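Local atomic coordinates of paenibacillus xanthan lyase (Paenibacillus, PDB entry 6F2P), a protein that cleaves xanthan as a lyase, probably releasing the terminal mannose of its side chains by beta-elimination next to glucuronic acid. Residues D239-L244 / N258-I263; R305-A310 / A317-V322. One frame throughout, in Å; residues are numbered along the deposited sequence.

Contact 1 (D239-L244 / N258-I263)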
loop_
_atom_site.group_PDB
_atom_site.type_symbol
_atom_site.label_atom_id
_atom_site.label_comp_id
_atom_site.label_asym_id
_atom_site.label_seq_id
_atom_site.Cartn_x
_atom_site.Cartn_y
_atom_site.Cartn_z
ATOM N N ASP A 239 19.373 11.452 -18.497
ATOM C CA ASP A 239 20.146 12.259 -19.431
ATOM C C ASP A 239 21.451 12.715 -18.802
ATOM O O ASP A 239 22.501 12.632 -19.433
ATOM C CB ASP A 239 19.344 13.450 -19.970
ATOM C CG ASP A 239 18.504 13.085 -21.185
ATOM O OD1 ASP A 239 18.574 11.922 -21.643
ATOM O OD2 ASP A 239 17.781 13.967 -21.695
ATOM N N LEU A 240 21.390 13.177 -17.558
ATOM C CA LEU A 240 22.601 13.591 -16.861
ATOM C C LEU A 240 23.597 12.450 -16.716
ATOM O O LEU A 240 24.798 12.637 -16.919
ATOM C CB LEU A 240 22.277 14.157 -15.490
ATOM C CG LEU A 240 22.330 15.678 -15.432
ATOM C CD1 LEU A 240 22.297 16.130 -13.993
ATOM C CD2 LEU A 240 23.578 16.192 -16.132
ATOM N N ILE A 241 23.100 11.270 -16.369
ATOM C CA ILE A 241 23.963 10.104 -16.266
ATOM C C ILE A 241 24.640 9.824 -17.603
ATOM O O ILE A 241 25.850 9.602 -17.651
ATOM C CB ILE A 241 23.193 8.864 -15.777
ATOM C CG1 ILE A 241 22.912 8.973 -14.282
ATOM C CG2 ILE A 241 23.968 7.591 -16.067
ATOM C CD1 ILE A 241 21.803 8.045 -13.837
ATOM N N PHE A 242 23.862 9.863 -18.682
ATOM C CA PHE A 242 24.378 9.569 -20.016
ATOM C C PHE A 242 25.458 10.555 -20.463
ATOM O O PHE A 242 26.485 10.149 -20.999
ATOM C CB PHE A 242 23.242 9.549 -21.031
ATOM C CG PHE A 242 23.701 9.413 -22.452
ATOM C CD1 PHE A 242 23.940 8.166 -22.999
ATOM C CD2 PHE A 242 23.873 10.538 -23.257
ATOM C CE1 PHE A 242 24.358 8.035 -24.315
ATOM C CE2 PHE A 242 24.290 10.414 -24.576
ATOM C CZ PHE A 242 24.533 9.160 -25.103
ATOM N N ILE A 243 25.218 11.846 -20.254
ATOM C CA ILE A 243 26.166 12.882 -20.660
ATOM C C ILE A 243 27.480 12.770 -19.885
ATOM O O ILE A 243 28.575 12.753 -20.465
ATOM C CB ILE A 243 25.562 14.300 -20.465
ATOM C CG1 ILE A 243 24.303 14.460 -21.313
ATOM C CG2 ILE A 243 26.566 15.395 -20.819
ATOM C CD1 ILE A 243 23.424 15.615 -20.894
ATOM N N LEU A 244 27.357 12.675 -18.566
ATOM C CA LEU A 244 28.512 12.696 -17.687
ATOM C C LEU A 244 29.271 11.375 -17.691
ATOM O O LEU A 244 30.418 11.314 -17.253
ATOM C CB LEU A 244 28.067 13.033 -16.271
ATOM C CG LEU A 244 27.431 14.415 -16.168
ATOM C CD1 LEU A 244 26.908 14.659 -14.759
ATOM C CD2 LEU A 244 28.448 15.463 -16.557
ATOM N N ASN A 258 19.570 2.717 -8.295
ATOM C CA ASN A 258 18.132 2.814 -8.056
ATOM C C ASN A 258 17.385 3.272 -9.304
ATOM O O ASN A 258 16.241 2.858 -9.555
ATOM C CB ASN A 258 17.834 3.779 -6.906
ATOM C CG ASN A 258 18.463 3.341 -5.597
ATOM O OD1 ASN A 258 18.951 2.217 -5.479
ATOM N ND2 ASN A 258 18.438 4.223 -4.600
ATOM N N VAL A 259 18.042 4.123 -10.089
ATOM C CA VAL A 259 17.451 4.639 -11.319
ATOM C C VAL A 259 17.197 3.500 -12.303
ATOM O O VAL A 259 16.223 3.517 -13.041
ATOM C CB VAL A 259 18.336 5.728 -11.967
ATOM C CG1 VAL A 259 17.718 6.235 -13.260
ATOM C CG2 VAL A 259 18.553 6.873 -10.994
ATOM N N TYR A 260 18.067 2.497 -12.305
ATOM C CA TYR A 260 17.849 1.345 -13.174
ATOM C C TYR A 260 16.702 0.492 -12.639
ATOM O O TYR A 260 15.869 0.018 -13.405
ATOM C CB TYR A 260 19.137 0.541 -13.362
ATOM C CG TYR A 260 20.237 1.389 -13.950
ATOM C CD1 TYR A 260 20.360 1.545 -15.321
ATOM C CD2 TYR A 260 21.124 2.077 -13.129
ATOM C CE1 TYR A 260 21.345 2.351 -15.860
ATOM C CE2 TYR A 260 22.110 2.885 -13.661
ATOM C CZ TYR A 260 22.219 3.013 -15.025
ATOM O OH TYR A 260 23.205 3.805 -15.560
ATOM N N ARG A 261 16.645 0.336 -11.320
ATOM C CA ARG A 261 15.563 -0.400 -10.695
ATOM C C ARG A 261 14.209 0.245 -10.995
ATOM O O ARG A 261 13.210 -0.475 -11.189
ATOM C CB ARG A 261 15.763 -0.512 -9.175
ATOM C CG ARG A 261 17.048 -1.207 -8.718
ATOM C CD ARG A 261 17.433 -2.400 -9.585
ATOM N NE ARG A 261 16.424 -3.460 -9.591
ATOM C CZ ARG A 261 16.534 -4.589 -10.288
ATOM N NH1 ARG A 261 17.615 -4.811 -11.028
ATOM N NH2 ARG A 261 15.562 -5.495 -10.245
ATOM N N TRP A 262 14.181 1.583 -11.025
ATOM C CA TRP A 262 12.937 2.333 -11.267
ATOM C C TRP A 262 12.219 1.832 -12.510
ATOM O O TRP A 262 10.993 1.730 -12.530
ATOM C CB TRP A 262 13.188 3.836 -11.415
ATOM C CG TRP A 262 13.651 4.520 -10.155
ATOM C CD1 TRP A 262 13.598 4.025 -8.881
ATOM C CD2 TRP A 262 14.250 5.824 -10.056
ATOM N NE1 TRP A 262 14.118 4.945 -7.997
ATOM C CE2 TRP A 262 14.527 6.053 -8.693
ATOM C CE3 TRP A 262 14.581 6.814 -10.986
ATOM C CZ2 TRP A 262 15.119 7.235 -8.239
ATOM C CZ3 TRP A 262 15.163 7.990 -10.530
ATOM C CH2 TRP A 262 15.427 8.188 -9.173
ATOM N N ILE A 263 12.994 1.509 -13.541
ATOM C CA ILE A 263 12.437 0.948 -14.762
ATOM C C ILE A 263 11.669 -0.349 -14.497
ATOM O O ILE A 263 10.517 -0.480 -14.906
ATOM C CB ILE A 263 13.531 0.700 -15.803
ATOM C CG1 ILE A 263 14.298 2.001 -16.082
ATOM C CG2 ILE A 263 12.941 0.126 -17.071
ATOM C CD1 ILE A 263 13.410 3.188 -16.405
#

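Contact 2 (R305-A310 / A317-V322)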
loop_
_atom_site.group_PDB
_atom_site.type_symbol
_atom_site.label_atom_id
_atom_site.label_comp_id
_atom_site.label_asym_id
_atom_site.label_seq_id
_atom_site.Cartn_x
_atom_site.Cartn_y
_atom_site.Cartn_z
ATOM N N ARG A 305 18.118 5.651 -23.094
ATOM C CA ARG A 305 19.259 6.361 -22.532
ATOM C C ARG A 305 19.895 5.567 -21.406
ATOM O O ARG A 305 21.121 5.520 -21.287
ATOM C CB ARG A 305 18.848 7.742 -22.022
ATOM C CG ARG A 305 18.541 8.750 -23.116
ATOM C CD ARG A 305 19.811 9.311 -23.712
ATOM N NE ARG A 305 19.552 10.169 -24.869
ATOM C CZ ARG A 305 20.059 9.960 -26.081
ATOM N NH1 ARG A 305 20.857 8.920 -26.313
ATOM N NH2 ARG A 305 19.766 10.795 -27.065
ATOM N N LEU A 306 19.070 4.938 -20.573
ATOM C CA LEU A 306 19.608 4.147 -19.470
ATOM C C LEU A 306 20.326 2.882 -19.941
ATOM O O LEU A 306 21.301 2.459 -19.323
ATOM C CB LEU A 306 18.539 3.832 -18.430
ATOM C CG LEU A 306 18.162 5.050 -17.585
ATOM C CD1 LEU A 306 16.984 4.746 -16.688
ATOM C CD2 LEU A 306 19.344 5.539 -16.765
ATOM N N SER A 307 19.873 2.297 -21.046
ATOM C CA SER A 307 20.525 1.106 -21.584
ATOM C C SER A 307 21.937 1.426 -22.072
ATOM O O SER A 307 22.816 0.570 -22.072
ATOM C CB SER A 307 19.700 0.504 -22.720
ATOM O OG SER A 307 19.744 1.335 -23.863
ATOM N N GLN A 308 22.156 2.671 -22.476
ATOM C CA GLN A 308 23.469 3.089 -22.946
ATOM C C GLN A 308 24.489 3.212 -21.803
ATOM O O GLN A 308 25.693 3.240 -22.033
ATOM C CB GLN A 308 23.352 4.381 -23.751
ATOM C CG GLN A 308 22.531 4.197 -25.039
ATOM C CD GLN A 308 22.267 5.490 -25.809
ATOM O OE1 GLN A 308 21.805 6.485 -25.250
ATOM N NE2 GLN A 308 22.545 5.469 -27.106
ATOM N N THR A 309 24.013 3.266 -20.566
ATOM C CA THR A 309 24.922 3.380 -19.432
ATOM C C THR A 309 24.777 2.225 -18.424
ATOM O O THR A 309 25.563 2.110 -17.480
ATOM C CB THR A 309 24.713 4.704 -18.691
ATOM O OG1 THR A 309 23.410 4.710 -18.093
ATOM C CG2 THR A 309 24.836 5.869 -19.650
ATOM N N ALA A 310 23.777 1.374 -18.639
ATOM C CA ALA A 310 23.462 0.286 -17.719
ATOM C C ALA A 310 24.471 -0.858 -17.809
ATOM O O ALA A 310 25.219 -0.959 -18.784
ATOM C CB ALA A 310 22.051 -0.241 -17.988
ATOM N N ALA A 317 17.946 -6.182 -20.934
ATOM C CA ALA A 317 16.545 -6.180 -20.523
ATOM C C ALA A 317 15.818 -4.925 -21.013
ATOM O O ALA A 317 14.680 -4.991 -21.496
ATOM C CB ALA A 317 16.443 -6.307 -19.002
ATOM N N PHE A 318 16.493 -3.786 -20.887
ATOM C CA PHE A 318 15.946 -2.516 -21.342
ATOM C C PHE A 318 15.706 -2.499 -22.846
ATOM O O PHE A 318 14.669 -2.020 -23.299
ATOM C CB PHE A 318 16.868 -1.356 -20.966
ATOM C CG PHE A 318 16.881 -1.042 -19.502
ATOM C CD1 PHE A 318 16.159 -1.816 -18.604
ATOM C CD2 PHE A 318 17.604 0.037 -19.022
ATOM C CE1 PHE A 318 16.175 -1.527 -17.261
ATOM C CE2 PHE A 318 17.612 0.338 -17.674
ATOM C CZ PHE A 318 16.902 -0.448 -16.794
ATOM N N LYS A 319 16.664 -3.007 -23.619
ATOM C CA LYS A 319 16.527 -2.985 -25.069
ATOM C C LYS A 319 15.399 -3.901 -25.491
ATOM O O LYS A 319 14.717 -3.638 -26.478
ATOM C CB LYS A 319 17.818 -3.407 -25.767
ATOM C CG LYS A 319 18.961 -2.435 -25.597
ATOM C CD LYS A 319 20.198 -2.910 -26.333
ATOM C CE LYS A 319 21.414 -2.162 -25.828
ATOM N NZ LYS A 319 22.606 -2.342 -26.697
ATOM N N ARG A 320 15.198 -4.972 -24.734
ATOM C CA ARG A 320 14.196 -5.959 -25.103
ATOM C C ARG A 320 12.795 -5.408 -24.904
ATOM O O ARG A 320 11.918 -5.624 -25.730
ATOM C CB ARG A 320 14.377 -7.262 -24.317
ATOM C CG ARG A 320 15.586 -8.079 -24.747
ATOM C CD ARG A 320 15.552 -9.488 -24.178
ATOM N NE ARG A 320 14.630 -10.357 -24.904
ATOM C CZ ARG A 320 13.844 -11.265 -24.333
ATOM N NH1 ARG A 320 13.853 -11.423 -23.016
ATOM N NH2 ARG A 320 13.040 -12.009 -25.080
ATOM N N MET A 321 12.577 -4.695 -23.810
ATOM C CA MET A 321 11.242 -4.190 -23.556
ATOM C C MET A 321 10.911 -3.025 -24.507
ATOM O O MET A 321 9.805 -2.953 -25.054
ATOM C CB MET A 321 11.053 -3.840 -22.072
ATOM C CG MET A 321 11.882 -2.675 -21.564
ATOM S SD MET A 321 11.555 -2.310 -19.827
ATOM C CE MET A 321 12.520 -3.575 -19.009
ATOM N N VAL A 322 11.880 -2.140 -24.733
ATOM C CA VAL A 322 11.695 -1.046 -25.680
ATOM C C VAL A 322 11.446 -1.567 -27.098
ATOM O O VAL A 322 10.585 -1.046 -27.811
ATOM C CB VAL A 322 12.875 -0.049 -25.649
ATOM C CG1 VAL A 322 12.810 0.935 -26.816
ATOM C CG2 VAL A 322 12.870 0.707 -24.347
#

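Contact 1 (D239-L244 / N258-I263)
The Y260 ring meets I241 with its hydroxyl end, not with a face: OH lies 3.9 Å from I241 CG2, the methyl stands well out of the ring plane, and the two side chains cross at a slant. The W262 indole, also on segment 258-263, takes no part in the meeting with I241. One face of its ring is covered from the preceding turn of the same helix: N258 O sits 3.0 Å above the plane of the W262 rings and the CA of V259 3.5 Å above it, both shifted toward the rim; F211 also stacks with W262.

I241 carries its whole half of the contact on two branches. With chi1 at -75°, CG2 is anti to the backbone N and goes to the tyrosine hydroxyl, while the other branch, extended by a chi2 of 161°, takes CD1 toward V259. There I241 CD1 and V259 CG2 are 4.5 Å apart, a light methyl-to-methyl touch. No hydrogen bond joins the two segments. The polar tip of the buried Y260 is instead paired with T309 OG1, a bond that fixes where the hydroxyl sits beside the isoleucine.

Only a small surface is buried here, because helices 229-244 and 256-267 stand apart and other elements fill in around them. This is interior packing of the family 8 alpha-helical domain: V259, Y260 and I263 all lie on L306 of helix 292-307, Y260 and I263 also touch F318 of helix 312-328, and helix 4-18 covers the D239 and I243 side chains.

Contact 2 (R305-A310 / A317-V322)
F318 places CG beside its backbone N and anti to the carbonyl carbon, and this chi1 of -71° sends the phenyl ring toward the end of helix 292-307; a chi2 near 3° sets the CD2 edge at S307 N. That nitrogen lies near the ring plane, 3.8 Å from F318 CD2. L306 CB approaches obliquely, 3.7 Å from F318 CE2, and the A310 methyl reaches the same CE2 more loosely, also at a slant.

S307 is the close point of the two backbones. Its CB lies 3.8 Å from F318 CB and, one carbon further out on the next side chain, 4.2 Å from K319 CG. The serine hydroxyl occupies the crowded position between N and carbonyl carbon and bonds back to I304 O.

Away from the phenylalanine, R305 NH1 gives Q308 OE1 a bent bond of 2.8 Å (141° at the hydrogen) that still uses a lone pair in the carbonyl plane and runs almost in the guanidinium plane, while R305 NH2 forms a salt bridge with D341.

The contact closes a short turn between helices 292-307 and 312-328 of the alpha-helical domain: Y264 and I263 of helix 256-267 pack on F318, and L349 of helix 340-351 meets K319 and V322.

Following the chain, helix 229-244 ends, a loop of 11 residues turns back, and contact 1 closes that loop on helix 256-267. Helix 292-307 comes later, and contact 2 closes the much shorter turn into helix 312-328. The two closures follow in series, neither enclosing nor crossing the other, yet in space their centres are about 10 Å apart and they touch. The Y260 ring bears on the second turn, its CE1 lying 3.4 Å from A310 CB, and F242, on helix 229-244, makes a cation-pi contact with R305 of helix 292-307. The two helix pairs thus pack together within the alpha-helical domain, which belongs to the six-hairpin clan.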